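Side-chain contacts in pmbA-related protein (Thermotoga maritima, PDB 1VL4), which probably acts as a metallopeptidase of the U62 (PmbA/TldD) family and may modulate DNA gyrase: residues E17-L22 against V33-L38; V63-L68 against E85-E90; P253-E258 against S265-K270; Y105-G110 against G301-E306. One frame throughout, in Å; residues are numbered along the deposited sequence. Where two conformers were deposited one is given.

Contact 1: E17-L22 against V33-L38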
loop_
_atom_site.group_PDB
_atom_site.type_symbol
_atom_site.label_atom_id
_atom_site.label_comp_id
_atom_site.label_asym_id
_atom_site.label_seq_id
_atom_site.Cartn_x
_atom_site.Cartn_y
_atom_site.Cartn_z
ATOM N N GLU A 17 9.581 -32.486 -7.764
ATOM C CA GLU A 17 10.960 -32.618 -8.212
ATOM C C GLU A 17 11.813 -31.504 -7.614
ATOM O O GLU A 17 12.926 -31.739 -7.159
ATOM C CB GLU A 17 11.041 -32.515 -9.717
ATOM C CG GLU A 17 10.564 -33.758 -10.469
ATOM C CD GLU A 17 10.451 -33.500 -11.985
ATOM O OE1 GLU A 17 9.624 -32.657 -12.418
ATOM O OE2 GLU A 17 11.210 -34.132 -12.734
ATOM N N PHE A 18 11.249 -30.305 -7.620
ATOM C CA PHE A 18 11.897 -29.119 -7.094
ATOM C C PHE A 18 12.150 -29.338 -5.595
ATOM O O PHE A 18 13.281 -29.246 -5.154
ATOM C CB PHE A 18 11.013 -27.901 -7.393
ATOM C CG PHE A 18 11.647 -26.569 -7.077
ATOM C CD1 PHE A 18 12.454 -25.922 -8.003
ATOM C CD2 PHE A 18 11.412 -25.949 -5.857
ATOM C CE1 PHE A 18 13.019 -24.690 -7.710
ATOM C CE2 PHE A 18 11.996 -24.724 -5.568
ATOM C CZ PHE A 18 12.767 -24.098 -6.489
ATOM N N LYS A 19 11.106 -29.690 -4.844
ATOM C CA LYS A 19 11.208 -30.092 -3.422
ATOM C C LYS A 19 12.269 -31.147 -3.148
ATOM O O LYS A 19 13.111 -30.986 -2.252
ATOM C CB LYS A 19 9.828 -30.583 -2.910
ATOM C CG LYS A 19 9.829 -31.257 -1.538
ATOM C CD LYS A 19 8.528 -32.008 -1.290
ATOM C CE LYS A 19 8.571 -32.766 0.017
ATOM N NZ LYS A 19 7.188 -33.045 0.577
ATOM N N ASP A 20 12.263 -32.198 -3.965
ATOM C CA ASP A 20 13.176 -33.308 -3.807
ATOM C C ASP A 20 14.616 -32.861 -4.008
ATOM O O ASP A 20 15.506 -33.266 -3.239
ATOM C CB ASP A 20 12.845 -34.428 -4.813
ATOM C CG ASP A 20 11.559 -35.193 -4.464
ATOM O OD1 ASP A 20 10.969 -35.000 -3.368
ATOM O OD2 ASP A 20 11.130 -35.991 -5.314
ATOM N N ARG A 21 14.854 -32.054 -5.044
ATOM C CA ARG A 21 16.210 -31.590 -5.314
ATOM C C ARG A 21 16.700 -30.788 -4.109
ATOM O O ARG A 21 17.809 -30.986 -3.630
ATOM C CB ARG A 21 16.271 -30.680 -6.559
ATOM C CG ARG A 21 16.147 -31.325 -7.973
ATOM C CD ARG A 21 17.462 -31.952 -8.524
ATOM N NE ARG A 21 18.680 -31.105 -8.540
ATOM C CZ ARG A 21 19.622 -31.056 -7.583
ATOM N NH1 ARG A 21 19.502 -31.762 -6.453
ATOM N NH2 ARG A 21 20.694 -30.274 -7.743
ATOM N N LEU A 22 15.853 -29.858 -3.654
ATOM C CA LEU A 22 16.177 -28.997 -2.514
ATOM C C LEU A 22 16.444 -29.766 -1.220
ATOM O O LEU A 22 17.415 -29.460 -0.517
ATOM C CB LEU A 22 15.047 -27.996 -2.268
ATOM C CG LEU A 22 14.966 -26.761 -3.194
ATOM C CD1 LEU A 22 13.782 -25.932 -2.732
ATOM C CD2 LEU A 22 16.243 -25.941 -3.161
ATOM N N VAL A 33 15.957 -27.351 5.271
ATOM C CA VAL A 33 15.266 -26.466 4.328
ATOM C C VAL A 33 13.763 -26.574 4.500
ATOM O O VAL A 33 13.206 -27.641 4.870
ATOM C CB VAL A 33 15.717 -26.694 2.842
ATOM C CG1 VAL A 33 15.223 -28.054 2.317
ATOM C CG2 VAL A 33 15.266 -25.584 1.963
ATOM N N GLN A 34 13.113 -25.423 4.297
ATOM C CA GLN A 34 11.674 -25.299 4.296
ATOM C C GLN A 34 11.222 -24.561 3.048
ATOM O O GLN A 34 11.819 -23.561 2.645
ATOM C CB GLN A 34 11.180 -24.595 5.545
ATOM C CG GLN A 34 9.694 -24.394 5.606
ATOM C CD GLN A 34 9.260 -23.958 7.014
ATOM O OE1 GLN A 34 9.100 -24.773 7.922
ATOM N NE2 GLN A 34 9.165 -22.654 7.210
ATOM N N ILE A 35 10.184 -25.102 2.426
ATOM C CA ILE A 35 9.639 -24.586 1.197
ATOM C C ILE A 35 8.162 -24.265 1.411
ATOM O O ILE A 35 7.372 -25.111 1.852
ATOM C CB ILE A 35 9.779 -25.576 0.030
ATOM C CG1 ILE A 35 11.195 -26.094 -0.074
ATOM C CG2 ILE A 35 9.337 -24.874 -1.275
ATOM C CD1 ILE A 35 11.280 -27.369 -0.887
ATOM N N SER A 36 7.804 -23.018 1.139
ATOM C CA SER A 36 6.449 -22.561 1.245
ATOM C C SER A 36 5.988 -22.169 -0.183
ATOM O O SER A 36 6.670 -21.424 -0.932
ATOM C CB SER A 36 6.338 -21.383 2.209
ATOM O OG SER A 36 6.821 -21.737 3.491
ATOM N N PHE A 37 4.826 -22.671 -0.538
ATOM C CA PHE A 37 4.253 -22.530 -1.869
ATOM C C PHE A 37 2.866 -21.885 -1.704
ATOM O O PHE A 37 2.080 -22.239 -0.814
ATOM C CB PHE A 37 4.292 -23.928 -2.509
ATOM C CG PHE A 37 3.406 -24.136 -3.736
ATOM C CD1 PHE A 37 2.003 -23.982 -3.666
ATOM C CD2 PHE A 37 3.956 -24.652 -4.904
ATOM C CE1 PHE A 37 1.176 -24.222 -4.767
ATOM C CE2 PHE A 37 3.139 -24.910 -6.035
ATOM C CZ PHE A 37 1.730 -24.679 -5.957
ATOM N N LEU A 38 2.596 -20.868 -2.521
ATOM C CA LEU A 38 1.347 -20.135 -2.495
ATOM C C LEU A 38 0.928 -19.974 -3.928
ATOM O O LEU A 38 1.716 -19.489 -4.720
ATOM C CB LEU A 38 1.534 -18.748 -1.882
ATOM C CG LEU A 38 0.230 -17.928 -1.747
ATOM C CD1 LEU A 38 -0.765 -18.612 -0.873
ATOM C CD2 LEU A 38 0.550 -16.540 -1.207
#

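Contact 2: V63-L68 against E85-E90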
loop_
_atom_site.group_PDB
_atom_site.type_symbol
_atom_site.label_atom_id
_atom_site.label_comp_id
_atom_site.label_asym_id
_atom_site.label_seq_id
_atom_site.Cartn_x
_atom_site.Cartn_y
_atom_site.Cartn_z
ATOM N N VAL A 63 7.131 -19.047 -4.468
ATOM C CA VAL A 63 7.803 -20.084 -3.680
ATOM C C VAL A 63 8.887 -19.425 -2.806
ATOM O O VAL A 63 9.682 -18.663 -3.319
ATOM C CB VAL A 63 8.412 -21.131 -4.586
ATOM C CG1 VAL A 63 9.078 -22.161 -3.777
ATOM C CG2 VAL A 63 7.325 -21.762 -5.381
ATOM N N GLU A 64 8.832 -19.638 -1.504
ATOM C CA GLU A 64 9.857 -19.213 -0.580
ATOM C C GLU A 64 10.693 -20.416 -0.185
ATOM O O GLU A 64 10.151 -21.428 0.281
ATOM C CB GLU A 64 9.239 -18.653 0.703
ATOM C CG GLU A 64 10.310 -18.092 1.673
ATOM C CD GLU A 64 9.757 -17.734 3.059
ATOM O OE1 GLU A 64 8.562 -17.991 3.351
ATOM O OE2 GLU A 64 10.536 -17.195 3.864
ATOM N N ILE A 65 12.003 -20.267 -0.313
ATOM C CA ILE A 65 12.973 -21.288 0.066
ATOM C C ILE A 65 13.754 -20.752 1.284
ATOM O O ILE A 65 14.442 -19.717 1.179
ATOM C CB ILE A 65 13.912 -21.578 -1.063
ATOM C CG1 ILE A 65 13.166 -22.146 -2.274
ATOM C CG2 ILE A 65 15.025 -22.588 -0.626
ATOM C CD1 ILE A 65 13.415 -21.442 -3.541
ATOM N N LYS A 66 13.615 -21.411 2.436
ATOM C CA LYS A 66 14.324 -20.964 3.629
ATOM C C LYS A 66 15.238 -22.079 4.167
ATOM O O LYS A 66 14.767 -23.209 4.406
ATOM C CB LYS A 66 13.328 -20.541 4.683
ATOM C CG LYS A 66 13.915 -19.947 5.957
ATOM C CD LYS A 66 12.798 -19.496 6.868
ATOM C CE LYS A 66 12.366 -18.046 6.620
ATOM N NZ LYS A 66 11.350 -17.583 7.626
ATOM N N VAL A 67 16.510 -21.755 4.349
ATOM C CA VAL A 67 17.505 -22.719 4.853
ATOM C C VAL A 67 17.911 -22.329 6.282
ATOM O O VAL A 67 18.152 -21.137 6.548
ATOM C CB VAL A 67 18.719 -22.758 3.967
ATOM C CG1 VAL A 67 19.811 -23.601 4.583
ATOM C CG2 VAL A 67 18.339 -23.288 2.571
ATOM N N LEU A 68 18.002 -23.341 7.164
ATOM C CA LEU A 68 18.228 -23.160 8.619
ATOM C C LEU A 68 19.534 -23.849 8.969
ATOM O O LEU A 68 19.714 -25.008 8.670
ATOM C CB LEU A 68 17.081 -23.724 9.396
ATOM C CG LEU A 68 17.150 -23.736 10.923
ATOM C CD1 LEU A 68 17.116 -22.333 11.489
ATOM C CD2 LEU A 68 15.961 -24.546 11.436
ATOM N N GLU A 85 19.126 -25.682 -7.481
ATOM C CA GLU A 85 20.429 -25.550 -6.867
ATOM C C GLU A 85 20.852 -24.080 -6.774
ATOM O O GLU A 85 21.420 -23.677 -5.767
ATOM C CB GLU A 85 21.500 -26.383 -7.536
ATOM C CG GLU A 85 22.862 -26.118 -6.887
ATOM C CD GLU A 85 23.930 -27.108 -7.285
ATOM O OE1 GLU A 85 24.426 -27.035 -8.439
ATOM O OE2 GLU A 85 24.292 -27.937 -6.420
ATOM N N LYS A 86 20.554 -23.283 -7.798
ATOM C CA LYS A 86 20.773 -21.831 -7.730
ATOM C C LYS A 86 19.945 -21.190 -6.638
ATOM O O LYS A 86 20.459 -20.390 -5.865
ATOM C CB LYS A 86 20.513 -21.153 -9.096
ATOM C CG LYS A 86 21.532 -21.613 -10.101
ATOM C CD LYS A 86 21.366 -21.067 -11.529
ATOM C CE LYS A 86 22.446 -21.693 -12.434
ATOM N NZ LYS A 86 23.029 -20.726 -13.393
ATOM N N CYS A 87 18.665 -21.539 -6.566
ATOM C CA CYS A 87 17.798 -21.090 -5.476
ATOM C C CYS A 87 18.335 -21.430 -4.070
ATOM O O CYS A 87 18.339 -20.581 -3.175
ATOM C CB CYS A 87 16.450 -21.732 -5.609
ATOM S SG CYS A 87 15.494 -21.066 -6.978
ATOM N N PHE A 88 18.767 -22.679 -3.896
ATOM C CA PHE A 88 19.318 -23.127 -2.652
ATOM C C PHE A 88 20.589 -22.356 -2.322
ATOM O O PHE A 88 20.751 -21.856 -1.206
ATOM C CB PHE A 88 19.551 -24.650 -2.703
ATOM C CG PHE A 88 20.281 -25.194 -1.516
ATOM C CD1 PHE A 88 21.665 -25.233 -1.514
ATOM C CD2 PHE A 88 19.580 -25.660 -0.392
ATOM C CE1 PHE A 88 22.383 -25.742 -0.432
ATOM C CE2 PHE A 88 20.286 -26.163 0.699
ATOM C CZ PHE A 88 21.696 -26.201 0.673
ATOM N N GLU A 89 21.485 -22.242 -3.289
ATOM C CA GLU A 89 22.744 -21.548 -3.077
ATOM C C GLU A 89 22.517 -20.066 -2.715
ATOM O O GLU A 89 23.242 -19.494 -1.895
ATOM C CB GLU A 89 23.668 -21.697 -4.296
ATOM C CG GLU A 89 24.166 -23.150 -4.586
ATOM C CD GLU A 89 24.988 -23.818 -3.454
ATOM O OE1 GLU A 89 25.487 -23.115 -2.535
ATOM O OE2 GLU A 89 25.149 -25.068 -3.504
ATOM N N GLU A 90 21.483 -19.470 -3.285
ATOM C CA GLU A 90 21.110 -18.093 -2.973
ATOM C C GLU A 90 20.646 -17.981 -1.526
ATOM O O GLU A 90 21.080 -17.102 -0.785
ATOM C CB GLU A 90 20.024 -17.638 -3.943
ATOM C CG GLU A 90 19.684 -16.170 -3.879
ATOM C CD GLU A 90 20.774 -15.227 -4.410
ATOM O OE1 GLU A 90 21.837 -15.642 -4.914
ATOM O OE2 GLU A 90 20.558 -14.027 -4.261
#

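Contact 3: P253-E258 against S265-K270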
loop_
_atom_site.group_PDB
_atom_site.type_symbol
_atom_site.label_atom_id
_atom_site.label_comp_id
_atom_site.label_asym_id
_atom_site.label_seq_id
_atom_site.Cartn_x
_atom_site.Cartn_y
_atom_site.Cartn_z
ATOM N N PRO A 253 -2.426 -5.817 16.957
ATOM C CA PRO A 253 -1.027 -5.619 17.393
ATOM C C PRO A 253 -0.788 -5.740 18.912
ATOM O O PRO A 253 0.278 -6.194 19.341
ATOM C CB PRO A 253 -0.688 -4.210 16.883
ATOM C CG PRO A 253 -1.723 -3.868 15.841
ATOM C CD PRO A 253 -2.950 -4.655 16.210
ATOM N N MET A 254 -1.785 -5.383 19.732
ATOM C CA MET A 254 -1.661 -5.450 21.206
ATOM C C MET A 254 -1.465 -6.854 21.747
ATOM O O MET A 254 -0.806 -7.060 22.775
ATOM C CB MET A 254 -2.914 -4.876 21.890
ATOM C CG MET A 254 -3.328 -3.540 21.337
ATOM S SD MET A 254 -4.655 -2.837 22.300
ATOM C CE MET A 254 -4.729 -1.225 21.529
ATOM N N ILE A 255 -2.064 -7.819 21.061
ATOM C CA ILE A 255 -2.041 -9.193 21.537
ATOM C C ILE A 255 -0.909 -10.021 20.912
ATOM O O ILE A 255 -0.694 -11.147 21.326
ATOM C CB ILE A 255 -3.424 -9.896 21.411
ATOM C CG1 ILE A 255 -3.908 -9.986 19.978
ATOM C CG2 ILE A 255 -4.391 -9.268 22.403
ATOM C CD1 ILE A 255 -5.235 -10.778 19.820
ATOM N N SER A 256 -0.147 -9.446 19.977
ATOM C CA SER A 256 1.156 -10.063 19.579
ATOM C C SER A 256 2.208 -10.171 20.702
ATOM O O SER A 256 2.680 -9.149 21.261
ATOM C CB SER A 256 1.742 -9.321 18.388
ATOM O OG SER A 256 3.054 -9.745 18.159
ATOM N N ALA A 257 2.613 -11.401 21.043
ATOM C CA ALA A 257 3.706 -11.582 22.029
ATOM C C ALA A 257 4.995 -10.866 21.651
ATOM O O ALA A 257 5.809 -10.508 22.526
ATOM C CB ALA A 257 4.013 -13.054 22.260
ATOM N N GLU A 258 5.205 -10.707 20.351
ATOM C CA GLU A 258 6.375 -10.009 19.812
ATOM C C GLU A 258 6.296 -8.518 20.141
ATOM O O GLU A 258 7.271 -7.938 20.629
ATOM C CB GLU A 258 6.420 -10.220 18.308
ATOM C CG GLU A 258 7.569 -9.561 17.607
ATOM C CD GLU A 258 7.621 -9.856 16.112
ATOM O OE1 GLU A 258 6.916 -10.798 15.609
ATOM O OE2 GLU A 258 8.410 -9.122 15.442
ATOM N N SER A 265 3.184 -2.731 23.182
ATOM C CA SER A 265 1.798 -3.088 23.490
ATOM C C SER A 265 1.355 -2.560 24.865
ATOM O O SER A 265 2.026 -2.778 25.868
ATOM C CB SER A 265 1.609 -4.617 23.472
ATOM O OG SER A 265 0.361 -4.970 24.040
ATOM N N PRO A 266 0.163 -1.953 24.930
ATOM C CA PRO A 266 -0.309 -1.487 26.230
ATOM C C PRO A 266 -0.800 -2.640 27.154
ATOM O O PRO A 266 -1.227 -2.373 28.264
ATOM C CB PRO A 266 -1.449 -0.539 25.844
ATOM C CG PRO A 266 -2.035 -1.168 24.626
ATOM C CD PRO A 266 -0.835 -1.710 23.869
ATOM N N LEU A 267 -0.728 -3.896 26.698
ATOM C CA LEU A 267 -1.077 -5.071 27.491
ATOM C C LEU A 267 0.094 -5.763 28.215
ATOM O O LEU A 267 -0.103 -6.758 28.921
ATOM C CB LEU A 267 -1.789 -6.120 26.592
ATOM C CG LEU A 267 -3.126 -5.683 25.989
ATOM C CD1 LEU A 267 -3.664 -6.758 25.048
ATOM C CD2 LEU A 267 -4.149 -5.415 27.051
ATOM N N LYS A 268 1.308 -5.259 28.068
ATOM C CA LYS A 268 2.437 -5.867 28.786
ATOM C C LYS A 268 2.149 -5.898 30.285
ATOM O O LYS A 268 1.689 -4.903 30.858
ATOM C CB LYS A 268 3.729 -5.109 28.516
ATOM C CG LYS A 268 4.977 -5.862 28.957
ATOM C CD LYS A 268 6.244 -4.994 28.918
ATOM C CE LYS A 268 7.437 -5.779 28.349
ATOM N NZ LYS A 268 7.543 -7.164 28.911
ATOM N N GLY A 269 2.395 -7.052 30.909
ATOM C CA GLY A 269 2.167 -7.223 32.351
ATOM C C GLY A 269 0.723 -7.447 32.816
ATOM O O GLY A 269 0.456 -7.556 34.037
ATOM N N LYS A 270 -0.195 -7.580 31.852
ATOM C CA LYS A 270 -1.608 -7.657 32.148
ATOM C C LYS A 270 -2.179 -9.068 32.030
ATOM O O LYS A 270 -3.373 -9.260 32.171
ATOM C CB LYS A 270 -2.377 -6.717 31.227
ATOM C CG LYS A 270 -1.895 -5.281 31.221
ATOM C CD LYS A 270 -2.835 -4.332 31.945
ATOM C CE LYS A 270 -2.665 -2.895 31.468
ATOM N NZ LYS A 270 -3.070 -2.791 30.041
#

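Contact 4: Y105-G110 against G301-E306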
loop_
_atom_site.group_PDB
_atom_site.type_symbol
_atom_site.label_atom_id
_atom_site.label_comp_id
_atom_site.label_asym_id
_atom_site.label_seq_id
_atom_site.Cartn_x
_atom_site.Cartn_y
_atom_site.Cartn_z
ATOM N N TYR A 105 13.894 -21.651 14.552
ATOM C CA TYR A 105 13.691 -23.049 14.212
ATOM C C TYR A 105 12.462 -23.331 13.356
ATOM O O TYR A 105 11.604 -22.460 13.120
ATOM C CB TYR A 105 13.714 -23.923 15.474
ATOM C CG TYR A 105 12.695 -23.543 16.469
ATOM C CD1 TYR A 105 12.887 -22.445 17.287
ATOM C CD2 TYR A 105 11.523 -24.294 16.596
ATOM C CE1 TYR A 105 11.927 -22.086 18.209
ATOM C CE2 TYR A 105 10.562 -23.964 17.515
ATOM C CZ TYR A 105 10.758 -22.857 18.327
ATOM O OH TYR A 105 9.772 -22.540 19.246
ATOM N N PHE A 106 12.461 -24.536 12.797
ATOM C CA PHE A 106 11.349 -25.043 12.013
ATOM C C PHE A 106 10.499 -25.985 12.868
ATOM O O PHE A 106 10.995 -26.605 13.813
ATOM C CB PHE A 106 11.842 -25.845 10.817
ATOM C CG PHE A 106 12.577 -25.040 9.755
ATOM C CD1 PHE A 106 12.432 -23.648 9.638
ATOM C CD2 PHE A 106 13.390 -25.712 8.830
ATOM C CE1 PHE A 106 13.111 -22.941 8.593
ATOM C CE2 PHE A 106 14.078 -25.010 7.803
ATOM C CZ PHE A 106 13.933 -23.608 7.703
ATOM N N PHE A 107 9.249 -26.103 12.461
ATOM C CA PHE A 107 8.283 -26.992 13.031
ATOM C C PHE A 107 8.360 -28.380 12.390
ATOM O O PHE A 107 8.452 -28.527 11.167
ATOM C CB PHE A 107 6.874 -26.402 12.877
ATOM C CG PHE A 107 5.862 -27.000 13.805
ATOM C CD1 PHE A 107 5.994 -26.838 15.171
ATOM C CD2 PHE A 107 4.777 -27.702 13.330
ATOM C CE1 PHE A 107 5.033 -27.359 16.045
ATOM C CE2 PHE A 107 3.829 -28.252 14.213
ATOM C CZ PHE A 107 3.959 -28.061 15.566
ATOM N N GLU A 108 8.320 -29.396 13.236
ATOM C CA GLU A 108 8.405 -30.782 12.804
ATOM C C GLU A 108 7.087 -31.344 12.306
ATOM O O GLU A 108 6.025 -30.869 12.639
ATOM C CB GLU A 108 8.873 -31.640 13.995
ATOM C CG GLU A 108 10.274 -31.350 14.417
ATOM C CD GLU A 108 10.701 -32.217 15.578
ATOM O OE1 GLU A 108 10.309 -31.879 16.723
ATOM O OE2 GLU A 108 11.404 -33.231 15.338
ATOM N N GLY A 109 7.159 -32.402 11.509
ATOM C CA GLY A 109 5.993 -33.108 11.026
ATOM C C GLY A 109 5.335 -33.899 12.136
ATOM O O GLY A 109 5.875 -33.984 13.244
ATOM N N GLY A 110 4.148 -34.428 11.851
ATOM C CA GLY A 110 3.483 -35.385 12.742
ATOM C C GLY A 110 2.331 -34.895 13.604
ATOM O O GLY A 110 1.694 -35.715 14.263
ATOM N N GLY A 301 3.646 -23.520 9.692
ATOM C CA GLY A 301 3.102 -24.872 9.651
ATOM C C GLY A 301 2.545 -25.365 10.980
ATOM O O GLY A 301 2.258 -26.551 11.136
ATOM N N VAL A 302 2.303 -24.457 11.916
ATOM C CA VAL A 302 1.823 -24.854 13.232
ATOM C C VAL A 302 0.305 -24.926 13.164
ATOM O O VAL A 302 -0.341 -24.014 12.615
ATOM C CB VAL A 302 2.340 -23.861 14.335
ATOM C CG1 VAL A 302 1.707 -24.135 15.728
ATOM C CG2 VAL A 302 3.841 -23.838 14.405
ATOM N N PRO A 303 -0.293 -26.001 13.717
ATOM C CA PRO A 303 -1.757 -26.006 13.699
ATOM C C PRO A 303 -2.361 -24.776 14.389
ATOM O O PRO A 303 -1.935 -24.373 15.501
ATOM C CB PRO A 303 -2.129 -27.271 14.481
ATOM C CG PRO A 303 -0.919 -28.088 14.515
ATOM C CD PRO A 303 0.242 -27.204 14.351
ATOM N N THR A 304 -3.327 -24.183 13.717
ATOM C CA THR A 304 -4.114 -23.112 14.317
ATOM C C THR A 304 -4.979 -23.708 15.447
ATOM O O THR A 304 -5.377 -24.885 15.409
ATOM C CB THR A 304 -4.947 -22.418 13.252
ATOM O OG1 THR A 304 -5.731 -23.368 12.525
ATOM C CG2 THR A 304 -4.101 -21.658 12.296
ATOM N N THR A 305 -5.198 -22.913 16.471
ATOM C CA THR A 305 -5.884 -23.307 17.685
ATOM C C THR A 305 -6.995 -22.304 18.017
ATOM O O THR A 305 -6.939 -21.114 17.658
ATOM C CB THR A 305 -4.903 -23.412 18.899
ATOM O OG1 THR A 305 -4.331 -22.146 19.185
ATOM C CG2 THR A 305 -3.793 -24.401 18.631
ATOM N N GLU A 306 -8.012 -22.815 18.694
ATOM C CA GLU A 306 -9.106 -22.021 19.260
ATOM C C GLU A 306 -8.847 -21.734 20.739
ATOM O O GLU A 306 -8.596 -22.646 21.558
ATOM C CB GLU A 306 -10.430 -22.709 19.062
ATOM C CG GLU A 306 -11.676 -21.969 19.653
ATOM C CD GLU A 306 -12.983 -22.627 19.261
ATOM O OE1 GLU A 306 -12.936 -23.647 18.527
ATOM O OE2 GLU A 306 -14.047 -22.094 19.672
#

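Contact 1: E17-L22 against V33-L38
Leu-22 and Ile-35 carry the contact between helix 15-29 and strand 32-48, two elements that follow one another in the chain. Their side chains cross obliquely, and the closest approach is a methyl pair, Leu-22 CD1 to Ile-35 CD1 at 3.4 Å, closer than two methyls normally come. The same leucine methyl also rests 3.7 Å from Ile-35 CG1, so a single branch of Leu-22 follows the outer arm of the isoleucine. That arm is placed by its first torsion: CG1 stands opposite the carbonyl carbon (chi1 -50°) and, with CD1 extended beyond it, reaches across to the helix. There CD1 meets the backbone as well as side chains, lying 3.7 Å from Lys-19 CA. Lys-19 gives no more than the base of its side chain to this packing; the extended chain then leads away, and NZ is hydrogen-bonded to Thr-166 OG1.

Val-33 makes a different kind of contact. Its CG1 sits between the backbone N and the carbonyl carbon (chi1 70°) and touches the helix backbone, 3.8 Å from Leu-22 O. No hydrogen bond joins the two segments, whose association is therefore one of shape and apolar surface. Phe-15 and Phe-23 of the same helix also pack on Ile-35, while Ile-65 of the adjacent strand touches Leu-22. With the segment axes 9.7 Å apart and running nearly antiparallel at 162°, this is the packing of a helix on one face of an antiparallel sheet, in a two-layer alpha/beta unit.

Contact 2: V63-L68 against E85-E90
Ile-65 and Cys-87 meet where helix 84-93 packs on strand 51-69, a helix-on-sheet contact within a two-layer alpha/beta unit. The tight part is small and wholly apolar in character. Ile-65 CD1 approaches Cys-87 CB to 3.7 Å, reaching the helix near the root of the cysteine side chain. Its second torsion, 127°, is nearly eclipsed, a departure from a relaxed isoleucine chain that accompanies this placement of the terminal methyl. Two residues along the strand, Val-67 turns to the helix as well, and its side chain crosses that of Phe-88 at about a right angle. Val-67 CG2 stands 3.9 Å from Phe-88 CE2, an oblique approach to the ring; since the valine was modelled in two conformers, the detail is less certain than the isoleucine contact. The phenylalanine ring reaches this neighbourhood because CG lies anti to the backbone N (chi1 173°), which swings its end closer to the strand. Leu-22 of helix 15-29 packs on Phe-88, extending the buried layer.

Looser surroundings lie in two separate places. On the helix's outer flank Glu-85 and Lys-86 are exposed and take no part in the packing; further along the helix, Glu-90 has a weak, long ion pair with Arg-41 of the second subunit. On the far face of the sheet, where strand alternation puts Glu-64 and Lys-66, Lys-66 NZ and Glu-64 OE2 form a long salt bridge of 3.9 Å. On the buried side, by contrast, the sulfur is still in contact, Cys-87 SG lying 4.0 Å from Ile-65 CD1.

Contact 3: P253-E258 against S265-K270
The puckered ring of Pro-266 receives Met-254 at its CG and CD atoms, the extended methionine chain crossing the ring at about a right angle. Met-254 SD lies 3.9 Å from Pro-266 CG. The flat group is the peptide carbonyl of Met-254, approached in its own plane by a serine hydroxyl: Ser-265 OG donates to a lone pair of Met-254 O at 2.7 Å, with a C=O...donor angle of 119°. The same hydroxyl closes an ST turn by accepting from Leu-267 N at 3.1 Å, a fairly straight bond (161°), within a type I beta turn from Ser-265 to Lys-268 whose own backbone bond is weak. One oxygen thus grips both chain segments, donating to one and accepting from the other. With an alanine here, Met-254 O would probably lose this donor and Leu-267 N its acceptor, setting the turn free to shift against residues 253-255.

Around this polar link the packing is apolar. Leu-267 CD1 sits 3.8 Å from Met-254 CB, and the side chains of Leu-267 and Ile-255 run alongside each other in the same direction. Leu-413 touches Met-254, Pro-266 and Leu-267, so that helix 412-417 packs against both sides of the contact. Further along, the Lys-270 side chain runs back past the start of the type II turn, and its NZ donates to Pro-266 O at 2.6 Å, tilted 22° from the carbonyl plane.

Contact 4: Y105-G110 against G301-E306
Phe-107 lays one face of its ring against Val-302 and is the centre of this contact between two loops. Val-302 CG2 sits 3.9 Å from the Phe-107 ring centroid and only 16° off the ring normal, a CH-pi contact in which the methyl is offset toward the rim on the CG-CD1 side. The two side chains cross at about a right angle. The phenylalanine reaches over because its CG is anti to the backbone N (chi1 -161°), while the valine offers the methyl that stands beside its own N.

Gly-301, which buries less than Val-302, contributes backbone alone. Its O lies 3.5 Å from Phe-107 CD2, oblique to the ring, and is hydrogen-bonded to Tyr-113 OH, so this buried carbonyl has a polar partner despite its aromatic neighbour. The glycine's backbone angles would jam a side chain against the preceding carbonyl oxygen. Pro-303 completes the surface the ring rests on: its CD is 3.7 Å from Phe-107 CE2, again obliquely, and the two side chains cross nearly at right angles.

Replacing Phe-107 with a serine would probably open a gap above Val-302 CG2 and strip Pro-303 CD of its aromatic neighbour. Leu-322 of helix 322-328 touches both Phe-107 and Val-302, while Phe-107 O accepts a hydrogen bond from Asn-167 ND2 at the end of the long strand 148-167. No hydrogen bond joins the two loops directly. This is loop-to-loop packing on a single aromatic anchor, joining the connection after helix 84-93 to the C-terminal domain.

Contacts 1 and 2 are close neighbours, their centres 8 Å apart: strands 32-48 and 51-69 adjoin in one antiparallel sheet, and helices 15-29 and 84-93 pack together on it, Leu-22 CD2 lying 3.6 Å from Phe-88 CB. Contact 4, about 17 Å from contact 1 between centres, meets the sheet's other face through Phe-106, which packs on Gln-34 and Lys-66. Contact 3 stands apart, its centre about 35 Å from that of contact 1, and touches none of the others. Along the chain, contacts 1 and 2 come in sequence before contact 4, whose long span encloses contact 3. Local packing thus builds each region, while contact 4 joins sheet and C-terminal domain.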